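Local structure of cytoplasmic protein (Cryptococcus neoformans var. grubii serotype A, 7LPO) at residues A196-W199 and G200-Y203; T204-A207 and N208-W212; E343-K347 and R348-K352. The protein probably hydrolyses steryl beta-glucosides, acting as a sterylglucosidase of glycoside hydrolase family 5. One frame throughout, in Å; residues are numbered along the deposited sequence.

Interaction 1: residues A196-W199 and G200-Y203; sequences AMIW and GTNY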
ATOM      1  N   ALA A 196       9.878  10.195 -13.238  1.00 22.84           N
ATOM      2  CA  ALA A 196       9.001  10.142 -12.076  1.00 24.65           C
ATOM      3  C   ALA A 196       7.860   9.154 -12.272  1.00 21.99           C
ATOM      4  O   ALA A 196       7.090   9.252 -13.235  1.00 20.45           O
ATOM      5  CB  ALA A 196       8.435  11.535 -11.797  1.00 26.70           C
ATOM      6  N   MET A 197       7.747   8.214 -11.337  1.00 20.58           N
ATOM      7  CA  MET A 197       6.605   7.311 -11.230  1.00 19.76           C
ATOM      8  C   MET A 197       6.459   6.407 -12.443  1.00 18.99           C
ATOM      9  O   MET A 197       5.392   5.814 -12.653  1.00 20.26           O
ATOM     10  CB  MET A 197       5.310   8.098 -11.023  1.00 19.78           C
ATOM     11  CG  MET A 197       5.203   8.833  -9.683  1.00 20.21           C
ATOM     12  SD  MET A 197       5.843   7.924  -8.254  1.00 23.99           S
ATOM     13  CE  MET A 197       4.394   7.167  -7.625  1.00 21.13           C
ATOM     14  N   ILE A 198       7.499   6.285 -13.270  1.00 14.76           N
ATOM     15  CA  ILE A 198       7.372   5.401 -14.417  1.00 14.80           C
ATOM     16  C   ILE A 198       7.363   3.942 -13.979  1.00 14.76           C
ATOM     17  O   ILE A 198       6.912   3.076 -14.735  1.00 14.78           O
ATOM     18  CB  ILE A 198       8.487   5.670 -15.442  1.00 14.87           C
ATOM     19  CG1 ILE A 198       8.093   5.086 -16.804  1.00 19.92           C
ATOM     20  CG2 ILE A 198       9.794   5.097 -14.981  1.00 16.70           C
ATOM     21  CD1 ILE A 198       9.007   5.524 -17.944  1.00 23.55           C
ATOM     22  N   TRP A 199       7.823   3.648 -12.759  1.00 14.72           N
ATOM     23  CA  TRP A 199       7.880   2.260 -12.313  1.00 14.69           C
ATOM     24  C   TRP A 199       6.516   1.599 -12.419  1.00 14.66           C
ATOM     25  O   TRP A 199       6.425   0.380 -12.640  1.00 14.67           O
ATOM     26  CB  TRP A 199       8.410   2.186 -10.875  1.00 14.64           C
ATOM     27  CG  TRP A 199       7.466   2.744  -9.852  1.00 14.58           C
ATOM     28  CD1 TRP A 199       7.493   3.995  -9.302  1.00 14.57           C
ATOM     29  CD2 TRP A 199       6.358   2.069  -9.253  1.00 14.53           C
ATOM     30  NE1 TRP A 199       6.458   4.142  -8.401  1.00 16.44           N
ATOM     31  CE2 TRP A 199       5.750   2.972  -8.356  1.00 14.50           C
ATOM     32  CE3 TRP A 199       5.819   0.784  -9.386  1.00 16.38           C
ATOM     33  CZ2 TRP A 199       4.629   2.639  -7.615  1.00 14.45           C
ATOM     34  CZ3 TRP A 199       4.705   0.454  -8.638  1.00 15.48           C
ATOM     35  CH2 TRP A 199       4.126   1.379  -7.764  1.00 14.44           C
ATOM     36  N   GLY A 200       5.445   2.387 -12.281  1.00 14.65           N
ATOM     37  CA  GLY A 200       4.104   1.835 -12.266  1.00 14.62           C
ATOM     38  C   GLY A 200       3.644   1.314 -13.615  1.00 14.67           C
ATOM     39  O   GLY A 200       2.776   0.434 -13.673  1.00 14.66           O
ATOM     40  N   THR A 201       4.207   1.836 -14.706  1.00 14.73           N
ATOM     41  CA  THR A 201       3.870   1.345 -16.041  1.00 14.78           C
ATOM     42  C   THR A 201       4.347  -0.084 -16.285  1.00 14.80           C
ATOM     43  O   THR A 201       3.942  -0.704 -17.280  1.00 14.84           O
ATOM     44  CB  THR A 201       4.460   2.263 -17.131  1.00 14.85           C
ATOM     45  OG1 THR A 201       5.894   2.161 -17.163  1.00 14.87           O
ATOM     46  CG2 THR A 201       4.056   3.712 -16.890  1.00 14.84           C
ATOM     47  N   ASN A 202       5.204  -0.621 -15.415  1.00 14.77           N
ATOM     48  CA  ASN A 202       5.613  -2.010 -15.569  1.00 14.78           C
ATOM     49  C   ASN A 202       4.413  -2.944 -15.541  1.00 14.75           C
ATOM     50  O   ASN A 202       4.441  -3.994 -16.183  1.00 14.78           O
ATOM     51  CB  ASN A 202       6.638  -2.371 -14.495  1.00 14.74           C
ATOM     52  CG  ASN A 202       8.047  -1.886 -14.859  1.00 14.79           C
ATOM     53  OD1 ASN A 202       8.538  -2.144 -15.950  1.00 14.85           O
ATOM     54  ND2 ASN A 202       8.676  -1.167 -13.960  1.00 14.76           N
ATOM     55  N   TYR A 203       3.327  -2.558 -14.867  1.00 14.71           N
ATOM     56  CA  TYR A 203       2.127  -3.398 -14.866  1.00 14.69           C
ATOM     57  C   TYR A 203       1.580  -3.625 -16.271  1.00 14.75           C
ATOM     58  O   TYR A 203       0.887  -4.622 -16.506  1.00 14.75           O
ATOM     59  CB  TYR A 203       1.014  -2.789 -14.004  1.00 14.64           C
ATOM     60  CG  TYR A 203       1.203  -2.952 -12.513  1.00 14.58           C
ATOM     61  CD1 TYR A 203       1.224  -4.218 -11.917  1.00 14.55           C
ATOM     62  CD2 TYR A 203       1.343  -1.843 -11.697  1.00 14.55           C
ATOM     63  CE1 TYR A 203       1.397  -4.368 -10.548  1.00 14.50           C
ATOM     64  CE2 TYR A 203       1.508  -1.977 -10.332  1.00 14.49           C
ATOM     65  CZ  TYR A 203       1.549  -3.238  -9.758  1.00 14.47           C
ATOM     66  OH  TYR A 203       1.731  -3.349  -8.391  1.00 14.42           O
TER
HETATM   67  O   HOH W   1       4.258   4.896 -10.589  1.00 23.47           O
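I198 and T201 meet across one turn of a 3-10 helix that begins at I198, late in the long loop between helices 159-163 and 206-221 of this family 5 glycosidase. Its defining i-to-i+3 bonds run from T201 N to I198 O (3.0 Å), from N202 N to W199 O (3.2 Å) and from Y203 N to G200 O (3.3 Å), with a longer, weak one from G200 N to M197 O at the entrance. The first two of these acceptors, I198 O and W199 O, are each approached by a side chain as well, the second only weakly.

Hydroxyl and amide groups thus reinforce the backbone. T201 OG1 donates to I198 O at 2.8 Å, lying in the carbonyl plane, whereas the T201 N-H comes from above it; one oxygen is gripped from two directions. With chi1 at 69°, OG1 sits between the backbone N and the carbonyl carbon, which turns it back along the coil. N202 ND2 adds a weak bond to W199 O, while N202 OD1 is taken by the backbone N of Y178.

Aromatic packing is the second kind of contact. The indole of W199, at chi1 69°, folds over the following peptide, so that G200 CA makes a CH-pi contact 3.9 Å from the centroid of the six-membered ring. W585 meets the same indole edge-to-face, and E588 weakly holds W199 NE1. M197, with a left-handed backbone conformation, directs its side chain to within about 4 Å of a bound Tris molecule, probably from the crystallisation liquor, so the coil may border a pocket. Y203 bonds V146 N through its OH, and its CE2 comes within 4.4 Å of W199 CZ3.

Interaction 2: residues T204-A207 and N208-W212; sequences THLA and NQTIW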
ATOM      1  N   THR A 204       1.871  -2.726 -17.206  1.00 14.80           N
ATOM      2  CA  THR A 204       1.382  -2.828 -18.574  1.00 14.86           C
ATOM      3  C   THR A 204       2.527  -3.006 -19.565  1.00 14.93           C
ATOM      4  O   THR A 204       2.408  -2.629 -20.731  1.00 14.99           O
ATOM      5  CB  THR A 204       0.531  -1.608 -18.947  1.00 17.66           C
ATOM      6  OG1 THR A 204       1.267  -0.395 -18.760  1.00 14.87           O
ATOM      7  CG2 THR A 204      -0.732  -1.542 -18.078  1.00 15.11           C
ATOM      8  N   HIS A 205       3.636  -3.582 -19.116  1.00 14.92           N
ATOM      9  CA  HIS A 205       4.656  -4.104 -20.010  1.00 14.98           C
ATOM     10  C   HIS A 205       4.671  -5.627 -19.921  1.00 14.98           C
ATOM     11  O   HIS A 205       4.046  -6.231 -19.047  1.00 14.92           O
ATOM     12  CB  HIS A 205       6.026  -3.523 -19.675  1.00 14.98           C
ATOM     13  CG  HIS A 205       6.228  -2.123 -20.163  1.00 15.98           C
ATOM     14  ND1 HIS A 205       5.496  -1.061 -19.686  1.00 19.72           N
ATOM     15  CD2 HIS A 205       7.090  -1.604 -21.072  1.00 17.13           C
ATOM     16  CE1 HIS A 205       5.900   0.054 -20.268  1.00 17.93           C
ATOM     17  NE2 HIS A 205       6.867  -0.248 -21.113  1.00 17.83           N
ATOM     18  N   LEU A 206       5.440  -6.240 -20.819  1.00 15.04           N
ATOM     19  CA  LEU A 206       5.232  -7.648 -21.159  1.00 15.39           C
ATOM     20  C   LEU A 206       5.484  -8.590 -19.982  1.00 15.00           C
ATOM     21  O   LEU A 206       4.780  -9.593 -19.819  1.00 14.98           O
ATOM     22  CB  LEU A 206       6.125  -8.018 -22.342  1.00 15.13           C
ATOM     23  CG  LEU A 206       6.145  -9.496 -22.751  1.00 16.02           C
ATOM     24  CD1 LEU A 206       4.737  -9.945 -23.069  1.00 16.75           C
ATOM     25  CD2 LEU A 206       7.064  -9.758 -23.945  1.00 16.12           C
ATOM     26  N   ALA A 207       6.493  -8.311 -19.161  1.00 15.07           N
ATOM     27  CA  ALA A 207       6.807  -9.255 -18.093  1.00 15.58           C
ATOM     28  C   ALA A 207       5.661  -9.342 -17.092  1.00 16.78           C
ATOM     29  O   ALA A 207       5.174 -10.436 -16.776  1.00 18.03           O
ATOM     30  CB  ALA A 207       8.111  -8.861 -17.399  1.00 15.29           C
ATOM     31  N   ASN A 208       5.238  -8.196 -16.555  1.00 14.82           N
ATOM     32  CA  ASN A 208       4.104  -8.189 -15.638  1.00 14.76           C
ATOM     33  C   ASN A 208       2.837  -8.683 -16.325  1.00 14.78           C
ATOM     34  O   ASN A 208       1.999  -9.344 -15.699  1.00 14.74           O
ATOM     35  CB  ASN A 208       3.872  -6.780 -15.086  1.00 14.72           C
ATOM     36  CG  ASN A 208       4.611  -6.528 -13.791  1.00 14.68           C
ATOM     37  OD1 ASN A 208       4.021  -6.573 -12.713  1.00 14.62           O
ATOM     38  ND2 ASN A 208       5.914  -6.246 -13.892  1.00 14.70           N
ATOM     39  N   GLN A 209       2.649  -8.320 -17.602  1.00 14.83           N
ATOM     40  CA  GLN A 209       1.441  -8.739 -18.307  1.00 14.86           C
ATOM     41  C   GLN A 209       1.376 -10.257 -18.391  1.00 14.87           C
ATOM     42  O   GLN A 209       0.300 -10.853 -18.281  1.00 15.32           O
ATOM     43  CB  GLN A 209       1.399  -8.120 -19.706  1.00 15.60           C
ATOM     44  CG  GLN A 209       0.951  -6.676 -19.725  1.00 15.21           C
ATOM     45  CD  GLN A 209       1.221  -5.993 -21.051  1.00 15.37           C
ATOM     46  OE1 GLN A 209       2.235  -6.251 -21.714  1.00 15.97           O
ATOM     47  NE2 GLN A 209       0.312  -5.111 -21.447  1.00 16.36           N
ATOM     48  N   THR A 210       2.526 -10.902 -18.561  1.00 16.40           N
ATOM     49  CA  THR A 210       2.562 -12.357 -18.602  1.00 15.53           C
ATOM     50  C   THR A 210       2.428 -12.940 -17.206  1.00 16.85           C
ATOM     51  O   THR A 210       1.574 -13.799 -16.962  1.00 15.45           O
ATOM     52  CB  THR A 210       3.863 -12.832 -19.252  1.00 18.50           C
ATOM     53  OG1 THR A 210       3.916 -12.351 -20.595  1.00 15.65           O
ATOM     54  CG2 THR A 210       3.948 -14.356 -19.252  1.00 18.81           C
ATOM     55  N   ILE A 211       3.256 -12.463 -16.276  1.00 14.79           N
ATOM     56  CA  ILE A 211       3.390 -13.126 -14.987  1.00 14.74           C
ATOM     57  C   ILE A 211       2.086 -13.058 -14.212  1.00 14.69           C
ATOM     58  O   ILE A 211       1.672 -14.042 -13.592  1.00 14.66           O
ATOM     59  CB  ILE A 211       4.558 -12.514 -14.192  1.00 14.71           C
ATOM     60  CG1 ILE A 211       5.886 -12.899 -14.840  1.00 14.76           C
ATOM     61  CG2 ILE A 211       4.532 -12.997 -12.744  1.00 16.21           C
ATOM     62  CD1 ILE A 211       7.071 -12.057 -14.374  1.00 14.75           C
ATOM     63  N   TRP A 212       1.424 -11.895 -14.227  1.00 14.68           N
ATOM     64  CA  TRP A 212       0.166 -11.758 -13.506  1.00 14.63           C
ATOM     65  C   TRP A 212      -0.942 -12.591 -14.139  1.00 14.66           C
ATOM     66  O   TRP A 212      -1.816 -13.088 -13.426  1.00 14.62           O
ATOM     67  CB  TRP A 212      -0.236 -10.288 -13.441  1.00 14.62           C
ATOM     68  CG  TRP A 212       0.539  -9.497 -12.453  1.00 14.58           C
ATOM     69  CD1 TRP A 212       1.403  -8.484 -12.721  1.00 14.59           C
ATOM     70  CD2 TRP A 212       0.534  -9.659 -11.026  1.00 14.52           C
ATOM     71  NE1 TRP A 212       1.931  -7.993 -11.548  1.00 14.55           N
ATOM     72  CE2 TRP A 212       1.417  -8.700 -10.494  1.00 14.50           C
ATOM     73  CE3 TRP A 212      -0.134 -10.521 -10.148  1.00 14.48           C
ATOM     74  CZ2 TRP A 212       1.646  -8.568  -9.125  1.00 14.45           C
ATOM     75  CZ3 TRP A 212       0.091 -10.388  -8.790  1.00 14.43           C
ATOM     76  CH2 TRP A 212       0.977  -9.419  -8.291  1.00 14.41           C
TER
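L206 and T210, one turn apart, project together from the helix, the methyl CD1 of the leucine resting 3.5 Å from OG1 of the threonine. That hydroxyl stands beside its own backbone N (chi1 -62°), a setting that lets it turn down onto L206 O at 3.0 Å. The T210 N-H reaches the same oxygen from the opposite face of the carbonyl plane, and OG1 has a further bond with W368 NE1.

Q209 behaves differently. Its CG passes 3.2 Å from H205 O, and the chain then runs extended, bringing the amide back under the start of the coil: OE1 lies against the carbonyl carbon of H205 and NE2 near T204 O. NE2 is poorly aimed at T204 O, and OE1 also misses a good angle to the L206 N-H, so the amide packs here rather than bonds. These are the opening turns of helix 206-221, with H205 in the N-cap position; Q209 N donates to H205 O at 2.9 Å. The imidazole of H205 bonds T201 O through ND1.

On another flank, I211 has CG1 beside its backbone N, placing that carbon 3.2 Å from A207 O, which also receives the I211 N-H. A full turn apart, N208 and W212 are joined by their side chains: W212 NE1 donates to N208 OD1 at 2.8 Å, tilted somewhat from both the indole and amide planes, while N208 ND2 is engaged by V146 O.

Interaction 3: residues E343-K347 and R348-K352; sequences EDDVK and RGSGK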
ATOM      1  N   GLU A 343      18.294 -24.528 -22.996  1.00 22.18           N
ATOM      2  CA  GLU A 343      19.603 -24.716 -22.384  1.00 23.48           C
ATOM      3  C   GLU A 343      19.747 -23.829 -21.162  1.00 22.11           C
ATOM      4  O   GLU A 343      20.280 -24.259 -20.131  1.00 20.43           O
ATOM      5  CB  GLU A 343      20.698 -24.432 -23.408  1.00 28.92           C
ATOM      6  CG  GLU A 343      20.847 -25.557 -24.419  1.00 40.39           C
ATOM      7  CD  GLU A 343      21.297 -25.076 -25.782  1.00 50.87           C
ATOM      8  OE1 GLU A 343      20.820 -25.640 -26.793  1.00 54.88           O
ATOM      9  OE2 GLU A 343      22.135 -24.147 -25.839  1.00 54.17           O
ATOM     10  N   ASP A 344      19.238 -22.596 -21.244  1.00 20.58           N
ATOM     11  CA  ASP A 344      19.280 -21.724 -20.078  1.00 21.35           C
ATOM     12  C   ASP A 344      18.305 -22.182 -19.002  1.00 16.05           C
ATOM     13  O   ASP A 344      18.579 -22.007 -17.812  1.00 16.35           O
ATOM     14  CB  ASP A 344      19.012 -20.282 -20.494  1.00 27.70           C
ATOM     15  CG  ASP A 344      20.192 -19.676 -21.230  1.00 33.97           C
ATOM     16  OD1 ASP A 344      21.343 -20.019 -20.866  1.00 39.11           O
ATOM     17  OD2 ASP A 344      19.975 -18.882 -22.173  1.00 33.53           O
ATOM     18  N   ASP A 345      17.193 -22.811 -19.379  1.00 15.29           N
ATOM     19  CA  ASP A 345      16.309 -23.361 -18.358  1.00 15.21           C
ATOM     20  C   ASP A 345      16.997 -24.490 -17.603  1.00 15.20           C
ATOM     21  O   ASP A 345      16.929 -24.561 -16.369  1.00 15.14           O
ATOM     22  CB  ASP A 345      15.008 -23.857 -18.978  1.00 15.23           C
ATOM     23  CG  ASP A 345      13.916 -24.080 -17.931  1.00 15.22           C
ATOM     24  OD1 ASP A 345      13.806 -23.232 -17.009  1.00 15.09           O
ATOM     25  OD2 ASP A 345      13.187 -25.099 -18.019  1.00 15.15           O
ATOM     26  N   VAL A 346      17.662 -25.390 -18.330  1.00 16.03           N
ATOM     27  CA  VAL A 346      18.398 -26.464 -17.676  1.00 16.42           C
ATOM     28  C   VAL A 346      19.446 -25.885 -16.745  1.00 15.85           C
ATOM     29  O   VAL A 346      19.620 -26.353 -15.617  1.00 15.18           O
ATOM     30  CB  VAL A 346      19.043 -27.394 -18.721  1.00 19.77           C
ATOM     31  CG1 VAL A 346      19.897 -28.439 -18.022  1.00 20.90           C
ATOM     32  CG2 VAL A 346      17.986 -28.029 -19.592  1.00 19.49           C
ATOM     33  N   LYS A 347      20.150 -24.851 -17.200  1.00 18.63           N
ATOM     34  CA  LYS A 347      21.306 -24.343 -16.473  1.00 19.86           C
ATOM     35  C   LYS A 347      20.904 -23.439 -15.319  1.00 19.74           C
ATOM     36  O   LYS A 347      21.480 -23.535 -14.226  1.00 20.90           O
ATOM     37  CB  LYS A 347      22.220 -23.583 -17.437  1.00 23.90           C
ATOM     38  CG  LYS A 347      23.560 -23.180 -16.853  1.00 32.20           C
ATOM     39  CD  LYS A 347      24.368 -22.331 -17.850  1.00 40.38           C
ATOM     40  CE  LYS A 347      24.719 -23.126 -19.123  1.00 45.20           C
ATOM     41  NZ  LYS A 347      25.925 -22.600 -19.845  1.00 45.84           N
ATOM     42  N   ARG A 348      19.926 -22.556 -15.549  1.00 16.44           N
ATOM     43  CA  ARG A 348      19.573 -21.499 -14.616  1.00 16.83           C
ATOM     44  C   ARG A 348      18.126 -21.541 -14.142  1.00 17.48           C
ATOM     45  O   ARG A 348      17.777 -20.796 -13.224  1.00 18.31           O
ATOM     46  CB  ARG A 348      19.803 -20.129 -15.267  1.00 17.37           C
ATOM     47  CG  ARG A 348      21.235 -19.740 -15.509  1.00 20.81           C
ATOM     48  CD  ARG A 348      21.298 -18.248 -15.855  1.00 24.46           C
ATOM     49  NE  ARG A 348      21.148 -18.016 -17.286  1.00 26.77           N
ATOM     50  CZ  ARG A 348      20.310 -17.143 -17.841  1.00 26.29           C
ATOM     51  NH1 ARG A 348      19.507 -16.391 -17.098  1.00 26.49           N
ATOM     52  NH2 ARG A 348      20.274 -17.024 -19.161  1.00 27.26           N
ATOM     53  N   GLY A 349      17.271 -22.339 -14.766  1.00 17.50           N
ATOM     54  CA  GLY A 349      15.865 -22.351 -14.433  1.00 16.16           C
ATOM     55  C   GLY A 349      15.437 -23.628 -13.755  1.00 16.33           C
ATOM     56  O   GLY A 349      15.866 -23.917 -12.637  1.00 16.90           O
ATOM     57  N   SER A 350      14.576 -24.392 -14.424  1.00 16.28           N
ATOM     58  CA  SER A 350      14.134 -25.679 -13.902  1.00 16.07           C
ATOM     59  C   SER A 350      15.286 -26.495 -13.324  1.00 16.99           C
ATOM     60  O   SER A 350      15.185 -27.046 -12.224  1.00 19.46           O
ATOM     61  CB  SER A 350      13.452 -26.477 -15.011  1.00 18.82           C
ATOM     62  OG  SER A 350      12.366 -25.768 -15.579  1.00 23.39           O
ATOM     63  N   GLY A 351      16.393 -26.586 -14.059  1.00 18.82           N
ATOM     64  CA  GLY A 351      17.462 -27.474 -13.648  1.00 20.07           C
ATOM     65  C   GLY A 351      18.157 -27.028 -12.383  1.00 21.05           C
ATOM     66  O   GLY A 351      18.639 -27.863 -11.613  1.00 23.58           O
ATOM     67  N   LYS A 352      18.236 -25.720 -12.155  1.00 15.26           N
ATOM     68  CA  LYS A 352      18.932 -25.179 -11.000  1.00 15.14           C
ATOM     69  C   LYS A 352      18.041 -25.128  -9.766  1.00 19.45           C
ATOM     70  O   LYS A 352      18.440 -25.593  -8.692  1.00 19.61           O
ATOM     71  CB  LYS A 352      19.451 -23.781 -11.323  1.00 16.85           C
ATOM     72  CG  LYS A 352      19.771 -22.940 -10.102  1.00 21.14           C
ATOM     73  CD  LYS A 352      20.562 -21.689 -10.489  1.00 23.27           C
ATOM     74  CE  LYS A 352      20.658 -20.720  -9.328  1.00 26.08           C
ATOM     75  NZ  LYS A 352      21.133 -19.380  -9.775  1.00 28.69           N
TER
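D345 and S350 form the tight side of this contact, where helix 342-348 ends and a second short helix, 350-353, begins after a single residue, G349. Both carboxylate oxygens of D345 are used: OD1 receives the S350 N-H at 2.9 Å, from above the carboxylate plane, and OD2 takes the S350 hydroxyl at 2.7 Å on its syn side. CG of D345 stands anti to its own backbone N (chi1 -164°), which swings the carboxylate toward the break between the helices. The D345 carbonyl also takes two donors. G349 N and G351 N reach its oxygen from opposite faces of its plane, at 2.8 and 3.1 Å. R357 makes a salt bridge to OD1, probably stabilising the carboxylate charge. Glycine at 351 lets the chain come close, its CA lying 3.1 Å from V346 O.

The side chains of the other flank are looser: although R348 N donates to D344 O at 2.7 Å, the salt bridge between D344 OD2 and R348 NH2 is long at 3.6 Å, and the carboxylate and guanidinium planes are turned 54° from each other. K347 and K352 are exposed on the solvent side, and CB of K352 merely rests against K347 O.

Outward links place the helix pair in the fold: R348 bonds the Y162 hydroxyl of helix 159-163 and forms a salt bridge with D167 in the following loop, while K352 NZ reaches the backbone O of E66, on helix 61-66.

Overall arrangement
From the N terminus, interactions 1 and 2 follow each other directly: the loop and 3-10 turn of residues 196-203 lead into the first turns of helix 206-221. They touch at their join, where N202 O packs on N208 CB and the Y203 ring lies beside W212, and their centres are 12 Å apart. Interaction 3 comes much later in the chain and stands apart, its nearest atoms about 13 Å from interaction 2 and about 18 Å from interaction 1. Each is a local turn of one continuous segment, so none closes a long loop, nests in another or crosses it. The first pair joins loop to helix; the third joins two short helices farther from the centre of the chain.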